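Local coordinates for protein transcriptional regulator (Vibrio virus VP882, PDB 7DWM) that binds the small signal molecule 3,5-dimethylpyrazin-2-ol and probably acts as a DNA-binding transcriptional regulator of a vibriophage, at residues E163-R174 with A215-K226. Numbering follows the deposited sequence.
Sequences EREELVLFFLLR and AMSKGYYSMVPK
Leu173 packs into the turn that follows helix 208-217. CD2 of Leu173 lies 3.8 Å from CB of Ala215 and also touches the methyl CE of Met216, whose side chain runs past it in the opposite direction. The other branch, CD1, meets CB of Tyr220. Leu169, one helical turn earlier, brings CD2 to CD1 of the Tyr220 ring at 4.1 Å. Further along, the methyl CE of Met223 sits against CB of Phe170 and the backbone O of Glu166. Pro225 CD lies 3.8 Å from CD2 of Phe170, while Met223 O lies at the ring edge. Leu167 starts out away from the other segment, yet its CD1 comes within 3.6 Å of Pro225 CB.

Helix 163-172 and helix 208-217 are the first and last helices of a four-helix LuxR-type helix-turn-helix domain. Here the chain leaves the last helix at Lys218, turns through Gly219, and runs back along the first helix. The second subunit packs on this face too: its Val138 touches Phe170 and its Leu142 touches Pro225.

At one polar end, the guanidinium of Arg174 is sandwiched. One face lies flat on the Tyr221 ring, planes 18° apart, in a cation-pi stack; the opposite face has Phe170 CE2 over its centre. Arg174 NH2 donates to Tyr221 O at 2.6 Å, a bent bond with the acceptor tilted from the guanidinium plane; Arg174 NH1 donates within that plane to a lone pair of Phe170 O. Together with the stack, these bonds limit the group's rotation, and NE forms a salt bridge with Glu135 of the second subunit.

At the other end, Glu166 CG stands anti to the carbonyl carbon (chi1 -80°) and the chain extends toward Lys226. Lys226 N gives a nearly straight bond to OE1 of Glu166, 2.7 Å, on the syn side but 25° out of the carboxylate plane. Outermost, Glu163 OE1 lies by CG of Lys226 and 4.0 Å from Lys226 NZ, opposite charges beyond salt-bridge range.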
loop_
_atom_site.group_PDB
_atom_site.type_symbol
_atom_site.label_atom_id
_atom_site.label_comp_id
_atom_site.label_asym_id
_atom_site.label_seq_id
_atom_site.Cartn_x
_atom_site.Cartn_y
_atom_site.Cartn_z
ATOM N N GLU A 163 -25.866 -2.841 9.577
ATOM C CA GLU A 163 -24.524 -3.311 9.904
ATOM C C GLU A 163 -24.296 -4.730 9.396
ATOM O O GLU A 163 -23.281 -5.013 8.743
ATOM C CB GLU A 163 -24.301 -3.230 11.415
ATOM C CG GLU A 163 -24.069 -1.815 11.924
ATOM C CD GLU A 163 -23.235 -1.775 13.191
ATOM O OE1 GLU A 163 -22.573 -0.746 13.433
ATOM O OE2 GLU A 163 -23.245 -2.772 13.945
ATOM N N ARG A 164 -25.246 -5.631 9.659
ATOM C CA ARG A 164 -25.105 -6.996 9.162
ATOM C C ARG A 164 -25.139 -7.033 7.641
ATOM O O ARG A 164 -24.414 -7.817 7.018
ATOM C CB ARG A 164 -26.194 -7.897 9.741
ATOM C CG ARG A 164 -26.198 -9.301 9.140
ATOM C CD ARG A 164 -27.321 -10.155 9.690
ATOM N NE ARG A 164 -27.288 -10.207 11.147
ATOM C CZ ARG A 164 -28.263 -10.705 11.898
ATOM N NH1 ARG A 164 -28.147 -10.710 13.219
ATOM N NH2 ARG A 164 -29.355 -11.199 11.330
ATOM N N GLU A 165 -25.970 -6.188 7.024
ATOM C CA GLU A 165 -26.001 -6.116 5.568
ATOM C C GLU A 165 -24.674 -5.615 5.019
ATOM O O GLU A 165 -24.200 -6.096 3.984
ATOM C CB GLU A 165 -27.149 -5.217 5.112
ATOM C CG GLU A 165 -28.514 -5.894 5.183
ATOM C CD GLU A 165 -29.669 -4.907 5.181
ATOM O OE1 GLU A 165 -30.821 -5.351 5.364
ATOM O OE2 GLU A 165 -29.431 -3.694 4.992
ATOM N N GLU A 166 -24.056 -4.652 5.706
ATOM C CA GLU A 166 -22.732 -4.191 5.305
ATOM C C GLU A 166 -21.709 -5.319 5.379
ATOM O O GLU A 166 -20.874 -5.466 4.478
ATOM C CB GLU A 166 -22.302 -3.005 6.169
ATOM C CG GLU A 166 -22.920 -1.684 5.731
ATOM C CD GLU A 166 -22.242 -0.478 6.353
ATOM O OE1 GLU A 166 -21.690 -0.610 7.465
ATOM O OE2 GLU A 166 -22.264 0.604 5.728
ATOM N N LEU A 167 -21.753 -6.123 6.445
ATOM C CA LEU A 167 -20.838 -7.260 6.554
ATOM C C LEU A 167 -21.065 -8.257 5.419
ATOM O O LEU A 167 -20.115 -8.711 4.757
ATOM C CB LEU A 167 -21.022 -7.947 7.906
ATOM C CG LEU A 167 -19.939 -7.743 8.966
ATOM C CD1 LEU A 167 -19.980 -6.326 9.501
ATOM C CD2 LEU A 167 -20.108 -8.739 10.100
ATOM N N VAL A 168 -22.331 -8.620 5.198
ATOM C CA VAL A 168 -22.678 -9.580 4.157
ATOM C C VAL A 168 -22.200 -9.088 2.799
ATOM O O VAL A 168 -21.652 -9.860 2.007
ATOM C CB VAL A 168 -24.195 -9.852 4.161
ATOM C CG1 VAL A 168 -24.605 -10.625 2.915
ATOM C CG2 VAL A 168 -24.591 -10.614 5.415
ATOM N N LEU A 169 -22.387 -7.799 2.509
ATOM C CA LEU A 169 -21.963 -7.273 1.216
ATOM C C LEU A 169 -20.443 -7.211 1.106
ATOM O O LEU A 169 -19.885 -7.495 0.038
ATOM C CB LEU A 169 -22.577 -5.893 0.981
ATOM C CG LEU A 169 -22.338 -5.325 -0.419
ATOM C CD1 LEU A 169 -23.004 -6.220 -1.442
ATOM C CD2 LEU A 169 -22.864 -3.905 -0.517
ATOM N N PHE A 170 -19.760 -6.811 2.186
ATOM C CA PHE A 170 -18.300 -6.836 2.207
ATOM C C PHE A 170 -17.775 -8.201 1.793
ATOM O O PHE A 170 -16.844 -8.306 0.985
ATOM C CB PHE A 170 -17.784 -6.464 3.602
ATOM C CG PHE A 170 -16.281 -6.323 3.684
ATOM C CD1 PHE A 170 -15.478 -7.415 3.980
ATOM C CD2 PHE A 170 -15.677 -5.096 3.461
ATOM C CE1 PHE A 170 -14.103 -7.283 4.049
ATOM C CE2 PHE A 170 -14.302 -4.960 3.531
ATOM C CZ PHE A 170 -13.516 -6.053 3.824
ATOM N N PHE A 171 -18.366 -9.265 2.333
ATOM C CA PHE A 171 -17.849 -10.587 1.997
ATOM C C PHE A 171 -18.397 -11.118 0.673
ATOM O O PHE A 171 -17.741 -11.943 0.029
ATOM C CB PHE A 171 -18.104 -11.554 3.149
ATOM C CG PHE A 171 -17.219 -11.296 4.335
ATOM C CD1 PHE A 171 -15.840 -11.363 4.206
ATOM C CD2 PHE A 171 -17.756 -10.951 5.562
ATOM C CE1 PHE A 171 -15.015 -11.108 5.285
ATOM C CE2 PHE A 171 -16.937 -10.700 6.645
ATOM C CZ PHE A 171 -15.564 -10.779 6.506
ATOM N N LEU A 172 -19.579 -10.665 0.250
ATOM C CA LEU A 172 -20.084 -11.019 -1.074
ATOM C C LEU A 172 -19.172 -10.477 -2.166
ATOM O O LEU A 172 -18.798 -11.198 -3.097
ATOM C CB LEU A 172 -21.505 -10.482 -1.252
ATOM C CG LEU A 172 -22.705 -11.372 -0.925
ATOM C CD1 LEU A 172 -23.926 -10.840 -1.649
ATOM C CD2 LEU A 172 -22.450 -12.828 -1.294
ATOM N N LEU A 173 -18.808 -9.195 -2.067
ATOM C CA LEU A 173 -17.896 -8.572 -3.020
ATOM C C LEU A 173 -16.497 -9.174 -2.993
ATOM O O LEU A 173 -15.679 -8.831 -3.853
ATOM C CB LEU A 173 -17.811 -7.069 -2.745
ATOM C CG LEU A 173 -19.104 -6.276 -2.928
ATOM C CD1 LEU A 173 -18.930 -4.842 -2.453
ATOM C CD2 LEU A 173 -19.547 -6.312 -4.379
ATOM N N ARG A 174 -16.197 -10.049 -2.032
ATOM C CA ARG A 174 -14.865 -10.617 -1.872
ATOM C C ARG A 174 -14.844 -12.124 -2.121
ATOM O O ARG A 174 -14.016 -12.843 -1.555
ATOM C CB ARG A 174 -14.311 -10.291 -0.485
ATOM C CG ARG A 174 -13.340 -9.117 -0.477
ATOM C CD ARG A 174 -13.555 -8.204 0.724
ATOM N NE ARG A 174 -12.997 -6.873 0.503
ATOM C CZ ARG A 174 -13.729 -5.779 0.318
ATOM N NH1 ARG A 174 -15.053 -5.857 0.337
ATOM N NH2 ARG A 174 -13.140 -4.607 0.117
ATOM N N ALA A 215 -23.045 -2.955 -7.154
ATOM C CA ALA A 215 -22.212 -2.583 -6.016
ATOM C C ALA A 215 -20.792 -2.247 -6.449
ATOM O O ALA A 215 -20.194 -1.290 -5.945
ATOM C CB ALA A 215 -22.206 -3.708 -4.981
ATOM N N MET A 216 -20.225 -3.026 -7.376
ATOM C CA MET A 216 -18.876 -2.731 -7.845
ATOM C C MET A 216 -18.829 -1.403 -8.589
ATOM O O MET A 216 -17.844 -0.662 -8.485
ATOM C CB MET A 216 -18.357 -3.865 -8.727
ATOM C CG MET A 216 -18.048 -5.142 -7.962
ATOM S SD MET A 216 -16.745 -4.947 -6.727
ATOM C CE MET A 216 -16.403 -6.663 -6.337
ATOM N N SER A 217 -19.888 -1.072 -9.331
ATOM C CA SER A 217 -19.878 0.174 -10.087
ATOM C C SER A 217 -20.193 1.389 -9.223
ATOM O O SER A 217 -19.919 2.519 -9.646
ATOM C CB SER A 217 -20.875 0.101 -11.245
ATOM O OG SER A 217 -22.096 0.735 -10.906
ATOM N N LYS A 218 -20.752 1.190 -8.030
ATOM C CA LYS A 218 -21.104 2.291 -7.143
ATOM C C LYS A 218 -20.080 2.514 -6.037
ATOM O O LYS A 218 -20.373 3.225 -5.072
ATOM C CB LYS A 218 -22.489 2.057 -6.537
ATOM C CG LYS A 218 -23.632 2.572 -7.400
ATOM C CD LYS A 218 -24.889 1.735 -7.220
ATOM C CE LYS A 218 -26.119 2.460 -7.745
ATOM N NZ LYS A 218 -27.363 2.033 -7.043
ATOM N N GLY A 219 -18.893 1.917 -6.148
ATOM C CA GLY A 219 -17.835 2.162 -5.186
ATOM C C GLY A 219 -17.882 1.337 -3.920
ATOM O O GLY A 219 -17.107 1.611 -2.996
ATOM N N TYR A 220 -18.747 0.326 -3.843
ATOM C CA TYR A 220 -18.920 -0.408 -2.596
ATOM C C TYR A 220 -17.802 -1.401 -2.302
ATOM O O TYR A 220 -17.788 -1.975 -1.207
ATOM C CB TYR A 220 -20.267 -1.131 -2.601
ATOM C CG TYR A 220 -21.421 -0.226 -2.238
ATOM C CD1 TYR A 220 -21.750 0.013 -0.911
ATOM C CD2 TYR A 220 -22.173 0.401 -3.224
ATOM C CE1 TYR A 220 -22.803 0.844 -0.573
ATOM C CE2 TYR A 220 -23.227 1.236 -2.896
ATOM C CZ TYR A 220 -23.538 1.452 -1.570
ATOM O OH TYR A 220 -24.586 2.282 -1.243
ATOM N N TYR A 221 -16.873 -1.635 -3.235
ATOM C CA TYR A 221 -15.737 -2.490 -2.902
ATOM C C TYR A 221 -14.833 -1.845 -1.861
ATOM O O TYR A 221 -14.152 -2.553 -1.110
ATOM C CB TYR A 221 -14.927 -2.839 -4.150
ATOM C CG TYR A 221 -13.912 -3.926 -3.881
ATOM C CD1 TYR A 221 -12.605 -3.614 -3.523
ATOM C CD2 TYR A 221 -14.269 -5.266 -3.949
ATOM C CE1 TYR A 221 -11.680 -4.604 -3.259
ATOM C CE2 TYR A 221 -13.351 -6.264 -3.688
ATOM C CZ TYR A 221 -12.058 -5.927 -3.343
ATOM O OH TYR A 221 -11.140 -6.919 -3.082
ATOM N N SER A 222 -14.818 -0.519 -1.790
ATOM C CA SER A 222 -13.986 0.212 -0.847
ATOM C C SER A 222 -14.716 0.517 0.449
ATOM O O SER A 222 -14.167 1.213 1.309
ATOM C CB SER A 222 -13.479 1.510 -1.475
ATOM O OG SER A 222 -14.539 2.427 -1.680
ATOM N N MET A 223 -15.937 0.019 0.604
ATOM C CA MET A 223 -16.697 0.263 1.817
ATOM C C MET A 223 -16.147 -0.549 2.980
ATOM O O MET A 223 -15.804 -1.726 2.846
ATOM C CB MET A 223 -18.170 -0.073 1.601
ATOM C CG MET A 223 -19.008 0.009 2.867
ATOM S SD MET A 223 -20.052 -1.432 3.153
ATOM C CE MET A 223 -18.868 -2.586 3.834
ATOM N N VAL A 224 -16.057 0.100 4.129
ATOM C CA VAL A 224 -15.697 -0.539 5.389
ATOM C C VAL A 224 -16.966 -0.648 6.220
ATOM O O VAL A 224 -17.702 0.342 6.329
ATOM C CB VAL A 224 -14.619 0.258 6.150
ATOM C CG1 VAL A 224 -14.119 -0.534 7.343
ATOM C CG2 VAL A 224 -13.481 0.620 5.229
ATOM N N PRO A 225 -17.283 -1.810 6.773
ATOM C CA PRO A 225 -18.515 -1.923 7.553
ATOM C C PRO A 225 -18.434 -0.972 8.739
ATOM O O PRO A 225 -17.440 -0.936 9.465
ATOM C CB PRO A 225 -18.534 -3.395 7.985
ATOM C CG PRO A 225 -17.642 -4.099 6.999
ATOM C CD PRO A 225 -16.586 -3.099 6.619
ATOM N N LYS A 226 -19.501 -0.195 8.921
ATOM C CA LYS A 226 -19.504 0.862 9.925
ATOM C C LYS A 226 -19.391 0.323 11.347
ATOM O O LYS A 226 -19.034 1.079 12.259
ATOM C CB LYS A 226 -20.739 1.742 9.741
ATOM C CG LYS A 226 -21.988 1.270 10.433
ATOM C CD LYS A 226 -22.920 2.441 10.656
ATOM C CE LYS A 226 -22.231 3.527 11.465
ATOM N NZ LYS A 226 -22.307 3.226 12.925
#